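Long-range contacts in Ice-binding protein 1 (Shewanella frigidimarina, PDB 6BG8), which adsorbs the bacterium onto ice and inhibits ice-crystal growth through the C-terminal DUF3494 ice-binding domain that forms this chain: residues M16-A21 with L220-D225; G96-F101 with N201-S206. All blocks are in the same frame, centred on the assembly; numbering follows the deposited sequence.

Contact 1: M16-A21 with L220-D225; sequences MLASQA and LFAVTD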
ATOM      1  N   MET A  16       6.558  -1.016  -0.455  1.00  6.65           N
ATOM      2  CA  MET A  16       6.313  -0.068   0.619  1.00  8.20           C
ATOM      3  C   MET A  16       7.061   1.220   0.332  1.00  6.59           C
ATOM      4  O   MET A  16       8.218   1.196  -0.098  1.00  6.99           O
ATOM      5  CB  MET A  16       6.751  -0.629   1.974  1.00  9.35           C
ATOM      6  CG  MET A  16       6.116  -1.964   2.307  1.00  9.09           C
ATOM      7  SD  MET A  16       6.518  -2.565   3.962  1.00 15.29           S
ATOM      8  CE  MET A  16       8.289  -2.517   3.978  1.00 19.53           C
ATOM      9  N   LEU A  17       6.397   2.340   0.590  1.00  5.93           N
ATOM     10  CA  LEU A  17       6.978   3.647   0.310  1.00  4.77           C
ATOM     11  C   LEU A  17       6.406   4.649   1.296  1.00  5.08           C
ATOM     12  O   LEU A  17       5.185   4.728   1.459  1.00  7.39           O
ATOM     13  CB  LEU A  17       6.672   4.082  -1.129  1.00  6.73           C
ATOM     14  CG  LEU A  17       7.172   5.451  -1.605  1.00  7.64           C
ATOM     15  CD1 LEU A  17       8.694   5.452  -1.763  1.00  4.91           C
ATOM     16  CD2 LEU A  17       6.507   5.843  -2.923  1.00  7.87           C
ATOM     17  N   ALA A  18       7.277   5.418   1.943  1.00  5.78           N
ATOM     18  CA  ALA A  18       6.833   6.373   2.944  1.00  6.85           C
ATOM     19  C   ALA A  18       7.644   7.656   2.834  1.00  4.77           C
ATOM     20  O   ALA A  18       8.770   7.665   2.336  1.00  5.42           O
ATOM     21  CB  ALA A  18       6.951   5.794   4.361  1.00  9.01           C
ATOM     22  N   SER A  19       7.045   8.748   3.311  1.00  7.57           N
ATOM     23  CA  SER A  19       7.755  10.019   3.395  1.00  5.90           C
ATOM     24  C   SER A  19       8.855   9.978   4.452  1.00  7.67           C
ATOM     25  O   SER A  19       9.988  10.409   4.200  1.00  5.17           O
ATOM     26  CB  SER A  19       6.766  11.144   3.702  1.00  7.20           C
ATOM     27  OG  SER A  19       7.443  12.336   4.061  1.00  5.68           O
ATOM     28  N   GLN A  20       8.545   9.482   5.650  1.00  4.72           N
ATOM     29  CA  GLN A  20       9.413   9.705   6.807  1.00  6.35           C
ATOM     30  C   GLN A  20      10.186   8.475   7.246  1.00  9.81           C
ATOM     31  O   GLN A  20      11.379   8.576   7.547  1.00  7.26           O
ATOM     32  CB  GLN A  20       8.588  10.209   8.001  1.00  4.97           C
ATOM     33  CG  GLN A  20       7.992  11.598   7.814  1.00  4.58           C
ATOM     34  CD  GLN A  20       9.046  12.643   7.618  1.00  4.88           C
ATOM     35  OE1 GLN A  20       9.852  12.892   8.513  1.00 10.13           O
ATOM     36  NE2 GLN A  20       9.041  13.282   6.446  1.00  6.86           N
ATOM     37  N   ALA A  21       9.545   7.314   7.291  1.00  4.56           N
ATOM     38  CA  ALA A  21      10.199   6.141   7.868  1.00  2.77           C
ATOM     39  C   ALA A  21       9.457   4.880   7.460  1.00  8.02           C
ATOM     40  O   ALA A  21       8.246   4.900   7.217  1.00  6.66           O
ATOM     41  CB  ALA A  21      10.264   6.225   9.399  1.00  7.61           C
ATOM     42  N   LEU A 220       1.955  -0.714   0.271  1.00  5.55           N
ATOM     43  CA  LEU A 220       1.729   0.125   1.452  1.00  7.06           C
ATOM     44  C   LEU A 220       2.422   1.472   1.266  1.00  6.45           C
ATOM     45  O   LEU A 220       3.652   1.541   1.290  1.00  8.44           O
ATOM     46  CB  LEU A 220       2.238  -0.576   2.711  1.00  9.22           C
ATOM     47  CG  LEU A 220       1.599  -1.949   2.953  1.00  7.38           C
ATOM     48  CD1 LEU A 220       2.274  -2.672   4.103  1.00  9.25           C
ATOM     49  CD2 LEU A 220       0.088  -1.804   3.200  1.00  7.50           C
ATOM     50  N   PHE A 221       1.635   2.540   1.100  1.00  5.33           N
ATOM     51  CA  PHE A 221       2.140   3.894   0.898  1.00  7.10           C
ATOM     52  C   PHE A 221       1.693   4.782   2.051  1.00  8.22           C
ATOM     53  O   PHE A 221       0.500   4.832   2.371  1.00  6.82           O
ATOM     54  CB  PHE A 221       1.620   4.515  -0.414  1.00  8.48           C
ATOM     55  CG  PHE A 221       2.057   3.797  -1.664  1.00 12.45           C
ATOM     56  CD1 PHE A 221       3.319   4.000  -2.189  1.00 20.40           C
ATOM     57  CD2 PHE A 221       1.181   2.962  -2.345  1.00 11.33           C
ATOM     58  CE1 PHE A 221       3.716   3.352  -3.348  1.00 17.94           C
ATOM     59  CE2 PHE A 221       1.576   2.307  -3.504  1.00 15.76           C
ATOM     60  CZ  PHE A 221       2.845   2.507  -4.007  1.00 12.72           C
ATOM     61  N   ALA A 222       2.638   5.516   2.644  1.00  6.26           N
ATOM     62  CA  ALA A 222       2.329   6.565   3.611  1.00  7.27           C
ATOM     63  C   ALA A 222       2.804   7.883   3.011  1.00  6.97           C
ATOM     64  O   ALA A 222       4.011   8.114   2.895  1.00  6.89           O
ATOM     65  CB  ALA A 222       2.986   6.283   4.964  1.00  7.72           C
ATOM     66  N   VAL A 223       1.861   8.737   2.602  1.00  5.82           N
ATOM     67  CA  VAL A 223       2.227   9.902   1.797  1.00  5.93           C
ATOM     68  C   VAL A 223       3.044  10.901   2.608  1.00  7.89           C
ATOM     69  O   VAL A 223       4.009  11.480   2.095  1.00  8.37           O
ATOM     70  CB  VAL A 223       0.974  10.557   1.191  1.00  6.81           C
ATOM     71  CG1 VAL A 223       1.371  11.805   0.394  1.00  9.91           C
ATOM     72  CG2 VAL A 223       0.233   9.561   0.295  1.00  9.64           C
ATOM     73  N   THR A 224       2.673  11.141   3.871  1.00  7.47           N
ATOM     74  CA  THR A 224       3.348  12.160   4.662  1.00  7.09           C
ATOM     75  C   THR A 224       4.041  11.643   5.911  1.00  7.42           C
ATOM     76  O   THR A 224       4.778  12.411   6.537  1.00 11.08           O
ATOM     77  CB  THR A 224       2.382  13.283   5.087  1.00  9.83           C
ATOM     78  OG1 THR A 224       1.415  12.781   6.022  1.00 12.02           O
ATOM     79  CG2 THR A 224       1.679  13.868   3.881  1.00  9.11           C
ATOM     80  N   ASP A 225       3.845  10.385   6.299  1.00  6.77           N
ATOM     81  CA  ASP A 225       4.545   9.911   7.487  1.00  5.20           C
ATOM     82  C   ASP A 225       5.193   8.556   7.237  1.00  7.43           C
ATOM     83  O   ASP A 225       6.145   8.474   6.457  1.00  8.43           O
ATOM     84  CB  ASP A 225       3.606   9.866   8.694  1.00  9.04           C
ATOM     85  CG  ASP A 225       4.356   9.722  10.012  1.00 11.28           C
ATOM     86  OD1 ASP A 225       5.598   9.900  10.020  1.00 11.06           O
ATOM     87  OD2 ASP A 225       3.709   9.406  11.031  1.00 12.32           O
TER
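Gln-20 N donates to Asp-225 O over 2.7 Å, the shortest of four backbone hydrogen bonds joining residues 16-21 to 220-225. The donor sits 23° off the carbonyl plane; both residues lie in the loops or turns past the strands. Upstream, the strands 16-18 and 220-222 run parallel. Leu-17 bonds through both its N and its O: its N reaches Leu-220 O at 2.9 Å, while its O accepts from Ala-222 N. Ser-19 N then bonds Ala-222 O at 3.1 Å, a more bent link with 142° at the hydrogen. This is the parallel pairing of spatially adjacent coils of the beta-solenoid of the ice-binding protein family, brought together from some 200 residues apart in sequence.

Leu-17 and Phe-221 occupy one face. Leu-17 CB meets Phe-221 CD1 at 3.5 Å directly from the backbone, and CG anti to N (chi1 179°) brings CD2 to the same ring, so that both carbons approach the CD1-CE1 bond of the phenyl ring obliquely. Leu-95 of helix 84-103 packs on both residues. Met-16, Leu-220, Ala-18 and Ala-222 line the other face, toward strand 226-229; there Ala-18 CB and Ala-222 CB lie 4.0 Å apart.

Past the strands, Ser-19 CB nestles against Val-223 O at 3.2 Å. Gln-20 bends at chi2, which brings NE2 back to Ser-19 OG at 3.0 Å, the oxygen lying near the amide plane. Asp-39 also hydrogen-bonds that hydroxyl, and Gln-40 takes Gln-20 OE1. The chemistry thus implies division of labour: main-chain bonds set the register of the coils, apolar groups fill both faces, and a side-chain network of Gln-20, Ser-19, Asp-39 and Gln-40 links the turn to the neighbouring coil.

Contact 2: G96-F101 with N201-S206; sequences GIAYNF and NVFAWS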
ATOM      1  N   GLY A  96       2.254  11.444  -5.126  1.00  6.69           N
ATOM      2  CA  GLY A  96       1.271  12.493  -4.943  1.00  7.28           C
ATOM      3  C   GLY A  96       0.186  12.450  -5.999  1.00  7.22           C
ATOM      4  O   GLY A  96      -0.994  12.615  -5.690  1.00  7.07           O
ATOM      5  N   ILE A  97       0.573  12.203  -7.253  1.00  5.21           N
ATOM      6  CA  ILE A  97      -0.396  12.096  -8.341  1.00  7.49           C
ATOM      7  C   ILE A  97      -1.396  10.987  -8.049  1.00  8.92           C
ATOM      8  O   ILE A  97      -2.614  11.174  -8.162  1.00  6.71           O
ATOM      9  CB  ILE A  97       0.323  11.857  -9.684  1.00  6.56           C
ATOM     10  CG1 ILE A  97       1.118  13.099 -10.105  1.00  5.29           C
ATOM     11  CG2 ILE A  97      -0.694  11.465 -10.787  1.00  4.21           C
ATOM     12  CD1 ILE A  97       2.092  12.863 -11.270  1.00  7.82           C
ATOM     13  N   ALA A  98      -0.891   9.814  -7.660  1.00  6.85           N
ATOM     14  CA  ALA A  98      -1.776   8.668  -7.465  1.00  3.03           C
ATOM     15  C   ALA A  98      -2.699   8.864  -6.264  1.00  6.13           C
ATOM     16  O   ALA A  98      -3.882   8.498  -6.322  1.00  6.80           O
ATOM     17  CB  ALA A  98      -0.949   7.392  -7.305  1.00 11.41           C
ATOM     18  N   TYR A  99      -2.172   9.379  -5.144  1.00  5.22           N
ATOM     19  CA  TYR A  99      -3.046   9.675  -4.010  1.00  4.83           C
ATOM     20  C   TYR A  99      -4.153  10.634  -4.433  1.00  8.75           C
ATOM     21  O   TYR A  99      -5.331  10.433  -4.102  1.00  8.53           O
ATOM     22  CB  TYR A  99      -2.253  10.259  -2.829  1.00  8.33           C
ATOM     23  CG  TYR A  99      -3.175  10.635  -1.676  1.00  7.00           C
ATOM     24  CD1 TYR A  99      -3.789  11.884  -1.634  1.00  6.94           C
ATOM     25  CD2 TYR A  99      -3.465   9.729  -0.662  1.00  7.71           C
ATOM     26  CE1 TYR A  99      -4.661  12.223  -0.627  1.00  8.10           C
ATOM     27  CE2 TYR A  99      -4.341  10.066   0.365  1.00  6.93           C
ATOM     28  CZ  TYR A  99      -4.933  11.324   0.370  1.00  9.00           C
ATOM     29  OH  TYR A  99      -5.805  11.704   1.364  1.00 10.30           O
ATOM     30  N   ASN A 100      -3.780  11.690  -5.169  1.00  6.98           N
ATOM     31  CA  ASN A 100      -4.741  12.703  -5.593  1.00  6.61           C
ATOM     32  C   ASN A 100      -5.786  12.117  -6.532  1.00  8.91           C
ATOM     33  O   ASN A 100      -6.960  12.501  -6.479  1.00  9.37           O
ATOM     34  CB  ASN A 100      -4.014  13.858  -6.276  1.00  8.97           C
ATOM     35  CG  ASN A 100      -3.431  14.851  -5.287  1.00 10.90           C
ATOM     36  OD1 ASN A 100      -3.558  14.694  -4.066  1.00  9.06           O
ATOM     37  ND2 ASN A 100      -2.774  15.879  -5.815  1.00  8.14           N
ATOM     38  N   PHE A 101      -5.370  11.213  -7.420  1.00  6.25           N
ATOM     39  CA  PHE A 101      -6.314  10.540  -8.303  1.00  9.59           C
ATOM     40  C   PHE A 101      -7.363   9.797  -7.488  1.00  7.50           C
ATOM     41  O   PHE A 101      -8.568   9.902  -7.749  1.00  9.26           O
ATOM     42  CB  PHE A 101      -5.549   9.586  -9.227  1.00  6.48           C
ATOM     43  CG  PHE A 101      -6.412   8.847 -10.226  1.00  7.22           C
ATOM     44  CD1 PHE A 101      -7.268   7.820  -9.832  1.00  8.45           C
ATOM     45  CD2 PHE A 101      -6.322   9.156 -11.576  1.00  8.59           C
ATOM     46  CE1 PHE A 101      -8.051   7.144 -10.768  1.00  9.75           C
ATOM     47  CE2 PHE A 101      -7.100   8.471 -12.520  1.00  8.59           C
ATOM     48  CZ  PHE A 101      -7.961   7.470 -12.109  1.00  7.40           C
ATOM     49  N   ASN A 201      -3.821  -1.951  -2.639  1.00  5.57           N
ATOM     50  CA  ASN A 201      -2.814  -0.896  -2.603  1.00  6.87           C
ATOM     51  C   ASN A 201      -3.288   0.193  -1.650  1.00  8.83           C
ATOM     52  O   ASN A 201      -4.273   0.885  -1.928  1.00  7.81           O
ATOM     53  CB  ASN A 201      -2.570  -0.328  -3.998  1.00  7.76           C
ATOM     54  CG  ASN A 201      -2.169  -1.392  -4.992  1.00 12.44           C
ATOM     55  OD1 ASN A 201      -1.004  -1.786  -5.049  1.00 14.45           O
ATOM     56  ND2 ASN A 201      -3.135  -1.879  -5.776  1.00 11.11           N
ATOM     57  N   VAL A 202      -2.568   0.372  -0.550  1.00  5.83           N
ATOM     58  CA  VAL A 202      -2.970   1.317   0.487  1.00  5.12           C
ATOM     59  C   VAL A 202      -2.266   2.648   0.241  1.00  7.37           C
ATOM     60  O   VAL A 202      -1.034   2.705   0.198  1.00  6.96           O
ATOM     61  CB  VAL A 202      -2.639   0.768   1.883  1.00  6.68           C
ATOM     62  CG1 VAL A 202      -3.036   1.757   2.960  1.00  6.54           C
ATOM     63  CG2 VAL A 202      -3.338  -0.566   2.106  1.00  7.35           C
ATOM     64  N   PHE A 203      -3.045   3.715   0.069  1.00  6.64           N
ATOM     65  CA  PHE A 203      -2.546   5.090  -0.019  1.00  7.55           C
ATOM     66  C   PHE A 203      -3.075   5.857   1.192  1.00  7.45           C
ATOM     67  O   PHE A 203      -4.143   6.475   1.136  1.00  8.96           O
ATOM     68  CB  PHE A 203      -2.989   5.758  -1.322  1.00  5.97           C
ATOM     69  CG  PHE A 203      -2.355   5.175  -2.551  1.00  6.90           C
ATOM     70  CD1 PHE A 203      -2.801   3.962  -3.069  1.00 10.91           C
ATOM     71  CD2 PHE A 203      -1.337   5.860  -3.210  1.00 10.16           C
ATOM     72  CE1 PHE A 203      -2.227   3.431  -4.212  1.00  9.28           C
ATOM     73  CE2 PHE A 203      -0.756   5.333  -4.349  1.00  8.61           C
ATOM     74  CZ  PHE A 203      -1.206   4.119  -4.851  1.00  5.95           C
ATOM     75  N   ALA A 204      -2.330   5.804   2.297  1.00  4.92           N
ATOM     76  CA  ALA A 204      -2.692   6.534   3.505  1.00  4.67           C
ATOM     77  C   ALA A 204      -2.018   7.897   3.488  1.00  6.35           C
ATOM     78  O   ALA A 204      -0.810   7.990   3.252  1.00  7.76           O
ATOM     79  CB  ALA A 204      -2.270   5.764   4.757  1.00  6.99           C
ATOM     80  N   TRP A 205      -2.798   8.954   3.724  1.00  7.18           N
ATOM     81  CA  TRP A 205      -2.197  10.283   3.732  1.00  5.65           C
ATOM     82  C   TRP A 205      -1.176  10.410   4.849  1.00  8.26           C
ATOM     83  O   TRP A 205      -0.103  10.992   4.656  1.00  7.35           O
ATOM     84  CB  TRP A 205      -3.266  11.368   3.878  1.00  7.25           C
ATOM     85  CG  TRP A 205      -2.649  12.730   3.926  1.00 10.17           C
ATOM     86  CD1 TRP A 205      -2.473  13.523   5.031  1.00  8.54           C
ATOM     87  CD2 TRP A 205      -2.096  13.455   2.822  1.00  9.51           C
ATOM     88  NE1 TRP A 205      -1.855  14.698   4.673  1.00 10.33           N
ATOM     89  CE2 TRP A 205      -1.610  14.681   3.325  1.00  9.27           C
ATOM     90  CE3 TRP A 205      -1.964  13.185   1.455  1.00  9.76           C
ATOM     91  CZ2 TRP A 205      -1.011  15.641   2.508  1.00 12.45           C
ATOM     92  CZ3 TRP A 205      -1.366  14.152   0.638  1.00  9.88           C
ATOM     93  CH2 TRP A 205      -0.895  15.354   1.173  1.00 10.56           C
ATOM     94  N   SER A 206      -1.490   9.869   6.028  1.00  6.59           N
ATOM     95  CA  SER A 206      -0.577   9.952   7.160  1.00  8.75           C
ATOM     96  C   SER A 206       0.326   8.727   7.234  1.00  4.97           C
ATOM     97  O   SER A 206       1.420   8.738   6.666  1.00  8.55           O
ATOM     98  CB  SER A 206      -1.359  10.120   8.466  1.00  9.18           C
ATOM     99  OG  SER A 206      -2.414   9.185   8.538  1.00  8.24           O
TER
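Tyr-99 lays one face of its ring against the indole of Trp-205, whose CE3 stands 3.5 Å above the phenol plane and is displaced toward the rim. The planes are inclined at 52° and the six-membered rings are 5.0 Å apart between centroids, an oblique aromatic pair. The fold is the beta-solenoid of the ice-binding protein family with a long helix packed alongside it: segment 96-101 of helix 84-103 crosses strand 201-204 at -92°, with axes 9.2 Å apart.

Two neighbouring helix residues pack on Phe-203 at different points: Ala-98 CB meets the ring obliquely at Phe-203 CE2, 3.6 Å away, and Tyr-99 CD2 lies 4.1 Å from Phe-203 CB. Having CG anti to its backbone N (chi1 177°) carries the Tyr-99 ring off the helix, past Phe-203 and up to Trp-205. Leu-95 and Leu-102, just before and just after this helix segment, also touch Phe-203, adding to the apolar packing. Arg-185 NH1 hydrogen-bonds the phenol OH, giving this buried ring a polar tether at its far end. At its edge, near the ring plane, Tyr-99 CE2 approaches Phe-203 O at 3.7 Å.

Overall arrangement
Contact 1 and contact 2 are both mainly buried and lie about 10 Å apart between centres, yet they join different elements. Contact 1 is strand to strand and depends on main-chain hydrogen bonds; contact 2 is helix to strand and depends on aromatic and apolar packing, with Trp-205 at its exposed margin. Strands 219-222 and 197-204 are neighbours, so the contacts share a solenoid wall: Phe-221 N lies 2.8 Å from Val-202 O, a probable hydrogen bond, and the rings of Phe-221 and Phe-203 stack. Helix 84-103 spans both through Leu-95. At the corner, Thr-224 OG1 bonds Trp-205 O. Both contacts lie away from the probable ice-binding T-A/G-X-T/N motif.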